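Local coordinates for trehalose monomycolate exporter MmpL3 (Mycobacterium tuberculosis, PDB 7NVH), which exports trehalose monomycolate, a mycolic-acid-bearing precursor of the mycobacterial cell envelope, and belongs to the RND permease superfamily, at residues Ile142-Ala150 and Leu163-Thr174; Gly213-Met224 and Val241-Ile250. One frame throughout, in Å; residues are numbered along the deposited sequence.

Interaction 1 of 2, residues Ile142-Ala150 and Leu163-Thr174; sequences ILNNYKAIA and LAGLQPVAEALT. With AV0 (Lauryl Maltose Neopentyl Glycol), chain B.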
loop_
_atom_site.group_PDB
_atom_site.type_symbol
_atom_site.label_atom_id
_atom_site.label_comp_id
_atom_site.label_asym_id
_atom_site.label_seq_id
_atom_site.Cartn_x
_atom_site.Cartn_y
_atom_site.Cartn_z
ATOM N N ILE A 142 -22.996 1.894 -3.508
ATOM C CA ILE A 142 -23.184 1.834 -4.955
ATOM C C ILE A 142 -22.378 0.688 -5.549
ATOM O O ILE A 142 -22.849 -0.024 -6.443
ATOM C CB ILE A 142 -22.813 3.180 -5.599
ATOM C CG1 ILE A 142 -23.711 4.292 -5.065
ATOM C CG2 ILE A 142 -22.941 3.098 -7.103
ATOM C CD1 ILE A 142 -23.272 5.671 -5.480
ATOM N N LEU A 143 -21.148 0.497 -5.070
ATOM C CA LEU A 143 -20.332 -0.603 -5.576
ATOM C C LEU A 143 -20.965 -1.954 -5.262
ATOM O O LEU A 143 -20.981 -2.851 -6.111
ATOM C CB LEU A 143 -18.921 -0.527 -5.002
ATOM C CG LEU A 143 -17.966 -1.596 -5.533
ATOM C CD1 LEU A 143 -17.979 -1.615 -7.050
ATOM C CD2 LEU A 143 -16.561 -1.369 -5.013
ATOM N N ASN A 144 -21.488 -2.121 -4.046
ATOM C CA ASN A 144 -22.152 -3.372 -3.694
ATOM C C ASN A 144 -23.413 -3.579 -4.522
ATOM O O ASN A 144 -23.715 -4.703 -4.943
ATOM C CB ASN A 144 -22.478 -3.392 -2.203
ATOM C CG ASN A 144 -21.242 -3.516 -1.340
ATOM O OD1 ASN A 144 -20.205 -4.004 -1.789
ATOM N ND2 ASN A 144 -21.344 -3.074 -0.094
ATOM N N ASN A 145 -24.165 -2.504 -4.767
ATOM C CA ASN A 145 -25.345 -2.606 -5.615
ATOM C C ASN A 145 -24.969 -3.037 -7.023
ATOM O O ASN A 145 -25.675 -3.836 -7.645
ATOM C CB ASN A 145 -26.085 -1.272 -5.643
ATOM C CG ASN A 145 -27.020 -1.103 -4.470
ATOM O OD1 ASN A 145 -27.150 -1.996 -3.636
ATOM N ND2 ASN A 145 -27.676 0.044 -4.396
ATOM N N TYR A 146 -23.860 -2.512 -7.546
ATOM C CA TYR A 146 -23.407 -2.938 -8.865
ATOM C C TYR A 146 -22.969 -4.393 -8.858
ATOM O O TYR A 146 -23.192 -5.115 -9.834
ATOM C CB TYR A 146 -22.259 -2.066 -9.360
ATOM C CG TYR A 146 -21.587 -2.667 -10.568
ATOM C CD1 TYR A 146 -22.245 -2.731 -11.786
ATOM C CD2 TYR A 146 -20.315 -3.202 -10.486
ATOM C CE1 TYR A 146 -21.648 -3.289 -12.889
ATOM C CE2 TYR A 146 -19.710 -3.763 -11.586
ATOM C CZ TYR A 146 -20.381 -3.805 -12.784
ATOM O OH TYR A 146 -19.782 -4.363 -13.887
ATOM N N LYS A 147 -22.285 -4.822 -7.798
ATOM C CA LYS A 147 -21.857 -6.214 -7.715
ATOM C C LYS A 147 -23.049 -7.154 -7.648
ATOM O O LYS A 147 -22.976 -8.288 -8.132
ATOM C CB LYS A 147 -20.951 -6.417 -6.503
ATOM C CG LYS A 147 -19.498 -6.068 -6.752
ATOM C CD LYS A 147 -18.657 -6.327 -5.517
ATOM C CE LYS A 147 -17.489 -5.363 -5.435
ATOM N NZ LYS A 147 -16.234 -6.043 -5.012
ATOM N N ALA A 148 -24.152 -6.703 -7.052
ATOM C CA ALA A 148 -25.345 -7.534 -6.958
ATOM C C ALA A 148 -26.046 -7.730 -8.296
ATOM O O ALA A 148 -26.887 -8.627 -8.404
ATOM C CB ALA A 148 -26.325 -6.931 -5.952
ATOM N N ILE A 149 -25.732 -6.926 -9.311
ATOM C CA ILE A 149 -26.399 -7.018 -10.606
ATOM C C ILE A 149 -25.441 -7.282 -11.756
ATOM O O ILE A 149 -25.907 -7.519 -12.880
ATOM C CB ILE A 149 -27.228 -5.751 -10.907
ATOM C CG1 ILE A 149 -26.303 -4.568 -11.181
ATOM C CG2 ILE A 149 -28.164 -5.437 -9.762
ATOM C CD1 ILE A 149 -27.006 -3.378 -11.772
ATOM N N ALA A 150 -24.130 -7.236 -11.530
ATOM C CA ALA A 150 -23.181 -7.391 -12.632
ATOM C C ALA A 150 -23.306 -8.722 -13.363
ATOM O O ALA A 150 -23.319 -8.714 -14.606
ATOM C CB ALA A 150 -21.756 -7.173 -12.116
ATOM N N LEU A 163 -19.727 -3.545 -20.827
ATOM C CA LEU A 163 -19.945 -2.635 -19.716
ATOM C C LEU A 163 -18.707 -1.791 -19.456
ATOM O O LEU A 163 -17.578 -2.284 -19.507
ATOM C CB LEU A 163 -20.323 -3.410 -18.455
ATOM C CG LEU A 163 -21.269 -4.591 -18.663
ATOM C CD1 LEU A 163 -21.457 -5.348 -17.362
ATOM C CD2 LEU A 163 -22.603 -4.116 -19.205
ATOM N N ALA A 164 -18.934 -0.513 -19.178
ATOM C CA ALA A 164 -17.872 0.414 -18.826
ATOM C C ALA A 164 -18.444 1.440 -17.864
ATOM O O ALA A 164 -19.645 1.460 -17.589
ATOM C CB ALA A 164 -17.281 1.090 -20.064
ATOM N N GLY A 165 -17.572 2.290 -17.341
ATOM C CA GLY A 165 -18.020 3.341 -16.454
ATOM C C GLY A 165 -17.314 3.329 -15.118
ATOM O O GLY A 165 -16.297 2.652 -14.953
ATOM N N LEU A 166 -17.848 4.070 -14.154
ATOM C CA LEU A 166 -17.230 4.161 -12.840
ATOM C C LEU A 166 -17.304 2.859 -12.062
ATOM O O LEU A 166 -16.331 2.491 -11.397
ATOM C CB LEU A 166 -17.894 5.272 -12.024
ATOM C CG LEU A 166 -17.474 6.700 -12.360
ATOM C CD1 LEU A 166 -18.599 7.667 -12.047
ATOM C CD2 LEU A 166 -16.216 7.079 -11.604
ATOM N N GLN A 167 -18.429 2.157 -12.127
ATOM C CA GLN A 167 -18.636 0.969 -11.310
ATOM C C GLN A 167 -17.975 -0.282 -11.885
ATOM O O GLN A 167 -17.393 -1.054 -11.115
ATOM C CB GLN A 167 -20.130 0.734 -11.087
ATOM C CG GLN A 167 -20.845 1.932 -10.495
ATOM C CD GLN A 167 -20.189 2.435 -9.226
ATOM O OE1 GLN A 167 -19.662 1.658 -8.434
ATOM N NE2 GLN A 167 -20.217 3.746 -9.028
ATOM N N PRO A 168 -18.058 -0.559 -13.192
ATOM C CA PRO A 168 -17.276 -1.691 -13.716
ATOM C C PRO A 168 -15.784 -1.545 -13.483
ATOM O O PRO A 168 -15.112 -2.524 -13.135
ATOM C CB PRO A 168 -17.629 -1.688 -15.207
ATOM C CG PRO A 168 -18.985 -1.124 -15.247
ATOM C CD PRO A 168 -18.977 -0.036 -14.219
ATOM N N VAL A 169 -15.249 -0.333 -13.633
ATOM C CA VAL A 169 -13.825 -0.120 -13.405
ATOM C C VAL A 169 -13.490 -0.275 -11.928
ATOM O O VAL A 169 -12.456 -0.850 -11.571
ATOM C CB VAL A 169 -13.397 1.255 -13.945
ATOM C CG1 VAL A 169 -11.997 1.591 -13.473
ATOM C CG2 VAL A 169 -13.457 1.262 -15.458
ATOM N N ALA A 170 -14.353 0.234 -11.047
ATOM C CA ALA A 170 -14.128 0.063 -9.615
ATOM C C ALA A 170 -14.171 -1.407 -9.222
ATOM O O ALA A 170 -13.362 -1.861 -8.405
ATOM C CB ALA A 170 -15.160 0.859 -8.821
ATOM N N GLU A 171 -15.112 -2.165 -9.786
ATOM C CA GLU A 171 -15.187 -3.593 -9.502
ATOM C C GLU A 171 -13.944 -4.315 -9.997
ATOM O O GLU A 171 -13.429 -5.213 -9.321
ATOM C CB GLU A 171 -16.438 -4.189 -10.141
ATOM C CG GLU A 171 -16.657 -5.651 -9.813
ATOM C CD GLU A 171 -17.506 -6.357 -10.849
ATOM O OE1 GLU A 171 -18.155 -7.365 -10.503
ATOM O OE2 GLU A 171 -17.517 -5.907 -12.014
ATOM N N ALA A 172 -13.453 -3.948 -11.181
ATOM C CA ALA A 172 -12.227 -4.558 -11.685
ATOM C C ALA A 172 -11.039 -4.223 -10.792
ATOM O O ALA A 172 -10.199 -5.086 -10.515
ATOM C CB ALA A 172 -11.967 -4.105 -13.120
ATOM N N LEU A 173 -10.950 -2.974 -10.335
ATOM C CA LEU A 173 -9.853 -2.555 -9.474
ATOM C C LEU A 173 -9.872 -3.240 -8.115
ATOM O O LEU A 173 -8.816 -3.671 -7.642
ATOM C CB LEU A 173 -9.884 -1.039 -9.278
ATOM C CG LEU A 173 -9.411 -0.186 -10.453
ATOM C CD1 LEU A 173 -9.799 1.266 -10.244
ATOM C CD2 LEU A 173 -7.914 -0.315 -10.644
ATOM N N THR A 174 -11.037 -3.348 -7.476
ATOM C CA THR A 174 -11.137 -4.045 -6.201
ATOM C C THR A 174 -11.219 -5.555 -6.350
ATOM O O THR A 174 -11.029 -6.269 -5.361
ATOM C CB THR A 174 -12.359 -3.564 -5.413
ATOM O OG1 THR A 174 -13.550 -4.095 -6.005
ATOM C CG2 THR A 174 -12.432 -2.050 -5.407
HETATM C C1 AV0 B . -13.775 7.954 -6.172
HETATM O O1 AV0 B . -12.807 7.392 -6.992
HETATM C C2 AV0 B . -13.374 7.819 -4.716
HETATM O O2 AV0 B . -13.249 6.432 -4.399
HETATM C C3 AV0 B . -14.396 8.436 -3.811
HETATM O O3 AV0 B . -13.841 8.449 -2.466
HETATM C C4 AV0 B . -14.783 9.824 -4.195
HETATM O O4 AV0 B . -16.058 10.168 -3.542
HETATM C C5 AV0 B . -14.988 10.025 -5.698
HETATM O O5 AV0 B . -13.938 9.384 -6.529
HETATM C C6 AV0 B . -14.994 11.489 -5.992
HETATM O O6 AV0 B . -14.076 11.756 -7.022
HETATM C CAA AV0 B . -7.864 -2.239 -4.212
HETATM C CAB AV0 B . -18.828 7.855 -18.164
HETATM O OAI AV0 B . -13.009 10.415 -0.716
HETATM O OAJ AV0 B . -11.146 12.665 -18.921
HETATM O OAL AV0 B . -6.561 10.325 -12.635
HETATM O OAN AV0 B . -11.814 11.402 -14.843
HETATM O OAP AV0 B . -13.005 9.272 -13.450
HETATM O OAQ AV0 B . -15.559 14.393 -1.422
HETATM O OAR AV0 B . -7.941 13.543 -18.284
HETATM O OAS AV0 B . -16.991 11.574 0.371
HETATM O OAT AV0 B . -5.658 12.189 -17.155
HETATM O OAU AV0 B . -17.199 12.692 -3.100
HETATM O OAV AV0 B . -6.293 10.612 -14.941
HETATM C CAW AV0 B . -8.910 -1.307 -4.797
HETATM C CAX AV0 B . -17.703 6.798 -17.930
HETATM C CAY AV0 B . -9.067 -0.091 -3.899
HETATM C CAZ AV0 B . -16.795 7.255 -16.754
HETATM C CBA AV0 B . -9.852 0.991 -4.644
HETATM C CBB AV0 B . -15.647 6.234 -16.582
HETATM C CBC AV0 B . -9.188 1.251 -6.009
HETATM C CBD AV0 B . -14.625 6.746 -15.518
HETATM C CBE AV0 B . -9.739 2.583 -6.612
HETATM C CBF AV0 B . -13.783 5.553 -15.022
HETATM C CBG AV0 B . -11.322 2.513 -6.712
HETATM C CBH AV0 B . -12.819 6.028 -13.869
HETATM C CBI AV0 B . -11.908 3.973 -6.642
HETATM C CBJ AV0 B . -12.836 4.971 -12.725
HETATM C CBK AV0 B . -12.236 4.497 -8.111
HETATM C CBL AV0 B . -11.960 5.475 -11.526
HETATM C CBM AV0 B . -13.891 11.351 -0.141
HETATM C CBN AV0 B . -10.174 11.650 -18.859
HETATM C CBP AV0 B . -7.782 10.852 -12.170
HETATM C CBQ AV0 B . -11.289 5.715 -8.475
HETATM C CBR AV0 B . -12.907 6.063 -10.424
HETATM C CBS AV0 B . -13.094 7.595 -8.387
HETATM C CBT AV0 B . -11.077 7.843 -9.983
HETATM O OBV AV0 B . -11.774 8.585 -11.004
HETATM O OBX AV0 B . -9.726 9.515 -11.667
HETATM O OBY AV0 B . -14.597 11.644 -2.443
HETATM O OBZ AV0 B . -9.499 10.486 -16.841
HETATM O OCB AV0 B . -8.977 11.462 -14.791
HETATM C CCC AV0 B . -14.309 12.351 -1.175
HETATM C CCD AV0 B . -9.400 11.762 -17.558
HETATM C CCF AV0 B . -8.930 10.077 -12.773
HETATM C CCH AV0 B . -11.028 10.400 -14.106
HETATM C CCJ AV0 B . -11.009 8.938 -12.111
HETATM C CCL AV0 B . -11.814 9.925 -12.965
HETATM C CCM AV0 B . -12.087 6.787 -9.317
HETATM C CCN AV0 B . -15.499 13.167 -0.663
HETATM C CCO AV0 B . -7.957 12.160 -17.874
HETATM C CCQ AV0 B . -9.748 11.018 -13.660
HETATM C CCR AV0 B . -15.836 10.856 -2.344
HETATM C CCS AV0 B . -8.618 10.446 -15.652
HETATM C CCT AV0 B . -16.820 12.498 -0.762
HETATM C CCU AV0 B . -7.045 12.004 -16.707
HETATM C CCV AV0 B . -17.025 11.752 -2.030
HETATM C CCW AV0 B . -7.174 10.686 -16.087
#
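Tyr146 lays one face of its ring over Gln167, whose CB stands 4.1 Å from the ring centroid in a CH-pi contact, 25° off the normal. The setting is an alpha/beta domain of the RND-type exporter, where helices 139-147 and 166-174 cross almost perpendicularly, their segment axes 9.8 Å apart. Pro168 meets the phenol end of the same ring, with CG 3.6 Å from Tyr146 OH. At the ring edge lies Glu171, its carboxylate plane nearly perpendicular to the ring; Tyr146 OH makes a weak hydrogen bond of 3.3 Å to Glu171 OE2. Its CG anti to the backbone N (chi1 -176°) and its chain extended beyond, Glu171 runs as a knob among Leu143, Tyr146, Lys147 and Ala150, while Ala150 CB sits over the rim of the opposite ring face. In the reciprocal sense, Leu143 enters a hole formed by Gln167, Ala170, Glu171 and Thr174. The amide of Gln167 lies across Ile142, bent at chi2 to bring NE2 to 3.4 Å from Ile142 CG2. Farther out, Gln167 and Leu166 are tied by backbone bonds to His68 and Gly67, and Leu153 packs on Tyr146. Helix 166-174 offers another side to the detergent through Leu166, Val169 and Leu173. Thr174 works both ways: OG1 receives a weak bond of 3.5 Å from Lys147 NZ, while CG2 touches detergent atom CAW at 3.7 Å.

Interaction 2 of 2, residues Gly213-Met224 and Val241-Ile250; sequences GGLCIAGALGIM and VSLIGLGIAI
Gly213 and Ala249, and one turn along, Ile217 and Gly245, bring the two backbones closest together, with the CA atoms of each pair 5.1 Å apart. The helix bearing 213-224 and that bearing 241-246 belong to the transmembrane bundle of the RND fold and run roughly antiparallel, their segment axes 8.5 Å apart with a crossing angle of 144°. No hydrogen bond links them; the contact is apolar, and the small residues allow it to be close. Gly213 has no side chain between its backbone and Ala249, Leu246 and Ile250. Gly245 likewise presents bare backbone to Cys216 and Ile217. The sulfur of Cys216, anti to its own backbone N (chi1 174°), extends across the interface and meets both Gly245 CA and Ala249 CB at 3.8 Å. Ile217 touches with its CG2 branch alone, which lies against the Gly245 carbonyl and packs on Leu246 CG at 3.8 Å.

Toward Met224 the joint opens out and becomes a meeting of side chains. Here Val241 is the knob, held among Ile217, Ala220, Leu221 and Met224. Its two methyls divide the work: CG1 rests 3.6 Å from Ala220 CB and also reaches Leu221 CD2, whereas CG2 has a looser neighbour in Met224 CG at 4.2 Å. Ile217 and Leu221 remain partly exposed, in contrast to the buried line of Gly213, Cys216, Gly245 and Ala249. Around the joint, helix 176-200 packs on Ser242, Leu246 and Ile250, and helix 671-689 also touches Ser242 and Ile250. Helix 305-336 covers Ile244 and Ile248, while Leu34 of helix 34-37 lies against Leu221 and Met224.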
loop_
_atom_site.group_PDB
_atom_site.type_symbol
_atom_site.label_atom_id
_atom_site.label_comp_id
_atom_site.label_asym_id
_atom_site.label_seq_id
_atom_site.Cartn_x
_atom_site.Cartn_y
_atom_site.Cartn_z
ATOM N N GLY A 213 3.317 -17.649 10.585
ATOM C CA GLY A 213 2.827 -16.727 9.573
ATOM C C GLY A 213 1.329 -16.826 9.363
ATOM O O GLY A 213 0.641 -15.811 9.237
ATOM N N GLY A 214 0.803 -18.050 9.320
ATOM C CA GLY A 214 -0.632 -18.220 9.161
ATOM C C GLY A 214 -1.414 -17.672 10.338
ATOM O O GLY A 214 -2.445 -17.018 10.162
ATOM N N LEU A 215 -0.926 -17.918 11.555
ATOM C CA LEU A 215 -1.573 -17.353 12.733
ATOM C C LEU A 215 -1.518 -15.832 12.705
ATOM O O LEU A 215 -2.481 -15.161 13.093
ATOM C CB LEU A 215 -0.913 -17.892 13.999
ATOM C CG LEU A 215 -1.256 -19.329 14.388
ATOM C CD1 LEU A 215 -0.559 -19.703 15.682
ATOM C CD2 LEU A 215 -2.757 -19.506 14.514
ATOM N N CYS A 216 -0.397 -15.272 12.250
ATOM C CA CYS A 216 -0.269 -13.822 12.169
ATOM C C CYS A 216 -1.264 -13.234 11.182
ATOM O O CYS A 216 -1.919 -12.230 11.472
ATOM C CB CYS A 216 1.159 -13.441 11.782
ATOM S SG CYS A 216 1.394 -11.678 11.491
ATOM N N ILE A 217 -1.396 -13.848 10.002
ATOM C CA ILE A 217 -2.328 -13.302 9.020
ATOM C C ILE A 217 -3.777 -13.542 9.417
ATOM O O ILE A 217 -4.655 -12.782 8.999
ATOM C CB ILE A 217 -2.058 -13.846 7.603
ATOM C CG1 ILE A 217 -2.616 -15.261 7.437
ATOM C CG2 ILE A 217 -0.583 -13.763 7.261
ATOM C CD1 ILE A 217 -2.375 -15.852 6.066
ATOM N N ALA A 218 -4.065 -14.576 10.209
ATOM C CA ALA A 218 -5.425 -14.732 10.713
ATOM C C ALA A 218 -5.753 -13.683 11.769
ATOM O O ALA A 218 -6.789 -13.009 11.686
ATOM C CB ALA A 218 -5.620 -16.137 11.281
ATOM N N GLY A 219 -4.872 -13.516 12.755
ATOM C CA GLY A 219 -5.116 -12.543 13.800
ATOM C C GLY A 219 -5.087 -11.107 13.326
ATOM O O GLY A 219 -5.836 -10.273 13.841
ATOM N N ALA A 220 -4.232 -10.789 12.354
ATOM C CA ALA A 220 -4.198 -9.433 11.820
ATOM C C ALA A 220 -5.471 -9.113 11.051
ATOM O O ALA A 220 -5.984 -7.993 11.134
ATOM C CB ALA A 220 -2.970 -9.250 10.933
ATOM N N LEU A 221 -5.995 -10.080 10.297
ATOM C CA LEU A 221 -7.279 -9.874 9.637
ATOM C C LEU A 221 -8.394 -9.707 10.659
ATOM O O LEU A 221 -9.294 -8.881 10.474
ATOM C CB LEU A 221 -7.583 -11.035 8.692
ATOM C CG LEU A 221 -6.778 -11.056 7.392
ATOM C CD1 LEU A 221 -7.321 -12.107 6.442
ATOM C CD2 LEU A 221 -6.779 -9.687 6.740
ATOM N N GLY A 222 -8.349 -10.477 11.746
ATOM C CA GLY A 222 -9.321 -10.277 12.810
ATOM C C GLY A 222 -9.239 -8.893 13.428
ATOM O O GLY A 222 -10.262 -8.249 13.676
ATOM N N ILE A 223 -8.020 -8.414 13.675
ATOM C CA ILE A 223 -7.837 -7.080 14.243
ATOM C C ILE A 223 -8.345 -6.016 13.279
ATOM O O ILE A 223 -8.994 -5.048 13.690
ATOM C CB ILE A 223 -6.360 -6.851 14.611
ATOM C CG1 ILE A 223 -6.008 -7.597 15.896
ATOM C CG2 ILE A 223 -6.072 -5.373 14.778
ATOM C CD1 ILE A 223 -4.524 -7.779 16.104
ATOM N N MET A 224 -8.048 -6.169 11.987
ATOM C CA MET A 224 -8.523 -5.204 11.001
ATOM C C MET A 224 -10.043 -5.193 10.926
ATOM O O MET A 224 -10.658 -4.128 10.808
ATOM C CB MET A 224 -7.919 -5.504 9.633
ATOM C CG MET A 224 -6.451 -5.161 9.534
ATOM S SD MET A 224 -6.103 -3.551 10.257
ATOM C CE MET A 224 -6.782 -2.464 9.009
ATOM N N VAL A 241 -1.554 -6.764 4.748
ATOM C CA VAL A 241 -1.537 -7.743 5.831
ATOM C C VAL A 241 -0.907 -9.045 5.360
ATOM O O VAL A 241 -0.110 -9.653 6.077
ATOM C CB VAL A 241 -2.953 -7.964 6.391
ATOM C CG1 VAL A 241 -2.963 -9.151 7.326
ATOM C CG2 VAL A 241 -3.406 -6.739 7.152
ATOM N N SER A 242 -1.235 -9.487 4.145
ATOM C CA SER A 242 -0.615 -10.700 3.615
ATOM C C SER A 242 0.893 -10.525 3.466
ATOM O O SER A 242 1.676 -11.376 3.910
ATOM C CB SER A 242 -1.250 -11.073 2.278
ATOM O OG SER A 242 -2.634 -11.332 2.428
ATOM N N LEU A 243 1.315 -9.413 2.854
ATOM C CA LEU A 243 2.742 -9.137 2.699
ATOM C C LEU A 243 3.465 -9.202 4.034
ATOM O O LEU A 243 4.458 -9.920 4.181
ATOM C CB LEU A 243 2.956 -7.762 2.066
ATOM C CG LEU A 243 2.515 -7.491 0.634
ATOM C CD1 LEU A 243 2.709 -6.026 0.300
ATOM C CD2 LEU A 243 3.350 -8.341 -0.290
ATOM N N ILE A 244 2.964 -8.469 5.031
ATOM C CA ILE A 244 3.693 -8.299 6.285
ATOM C C ILE A 244 3.440 -9.436 7.261
ATOM O O ILE A 244 4.119 -9.523 8.291
ATOM C CB ILE A 244 3.322 -6.922 6.875
ATOM C CG1 ILE A 244 3.508 -5.821 5.829
ATOM C CG2 ILE A 244 4.239 -6.563 8.000
ATOM C CD1 ILE A 244 4.815 -5.897 5.064
ATOM N N GLY A 245 2.502 -10.328 6.967
ATOM C CA GLY A 245 2.279 -11.469 7.822
ATOM C C GLY A 245 2.813 -12.750 7.223
ATOM O O GLY A 245 2.732 -13.811 7.846
ATOM N N LEU A 246 3.334 -12.677 6.000
ATOM C CA LEU A 246 4.042 -13.820 5.446
ATOM C C LEU A 246 5.471 -13.527 5.025
ATOM O O LEU A 246 6.196 -14.465 4.687
ATOM C CB LEU A 246 3.271 -14.401 4.257
ATOM C CG LEU A 246 1.878 -14.881 4.658
ATOM C CD1 LEU A 246 0.945 -14.861 3.483
ATOM C CD2 LEU A 246 1.955 -16.277 5.252
ATOM N N GLY A 247 5.904 -12.270 5.028
ATOM C CA GLY A 247 7.314 -12.019 4.830
ATOM C C GLY A 247 8.060 -11.885 6.138
ATOM O O GLY A 247 8.950 -12.684 6.437
ATOM N N ILE A 248 7.653 -10.933 6.978
ATOM C CA ILE A 248 8.420 -10.723 8.199
ATOM C C ILE A 248 7.934 -11.640 9.310
ATOM O O ILE A 248 8.716 -12.019 10.187
ATOM C CB ILE A 248 8.380 -9.255 8.641
ATOM C CG1 ILE A 248 7.009 -8.906 9.198
ATOM C CG2 ILE A 248 8.711 -8.345 7.475
ATOM C CD1 ILE A 248 7.006 -7.659 9.998
ATOM N N ALA A 249 6.655 -12.019 9.305
ATOM C CA ALA A 249 6.192 -13.007 10.268
ATOM C C ALA A 249 6.849 -14.358 10.041
ATOM O O ALA A 249 6.897 -15.175 10.966
ATOM C CB ALA A 249 4.674 -13.146 10.204
ATOM N N ILE A 250 7.350 -14.607 8.836
ATOM C CA ILE A 250 8.107 -15.820 8.578
ATOM C C ILE A 250 9.604 -15.592 8.773
ATOM O O ILE A 250 10.317 -16.514 9.176
ATOM C CB ILE A 250 7.789 -16.349 7.169
ATOM C CG1 ILE A 250 6.326 -16.784 7.098
ATOM C CG2 ILE A 250 8.678 -17.524 6.818
ATOM C CD1 ILE A 250 5.986 -17.602 5.877
#

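Interaction 1 precedes interaction 2 along the chain, and all four segments fall within the first of the protein's two MMPL regions. Their centres lie 29 Å apart and their nearest atoms about 13 Å apart. Interaction 1 belongs to the alpha/beta domain outside the membrane, beside the four-stranded antiparallel sheet that strand 162-164 borders; interaction 2 lies within the helix bundle. Helix 176-200 connects them, beginning just after helix 166-174 and packing, through Met184 and Val192, on 241-250, a path consistent with coupling between the two parts in an RND-type exporter. Residues 163-174 form part of the detergent pocket, whereas the side chain of Val241 is about 13 Å from the detergent.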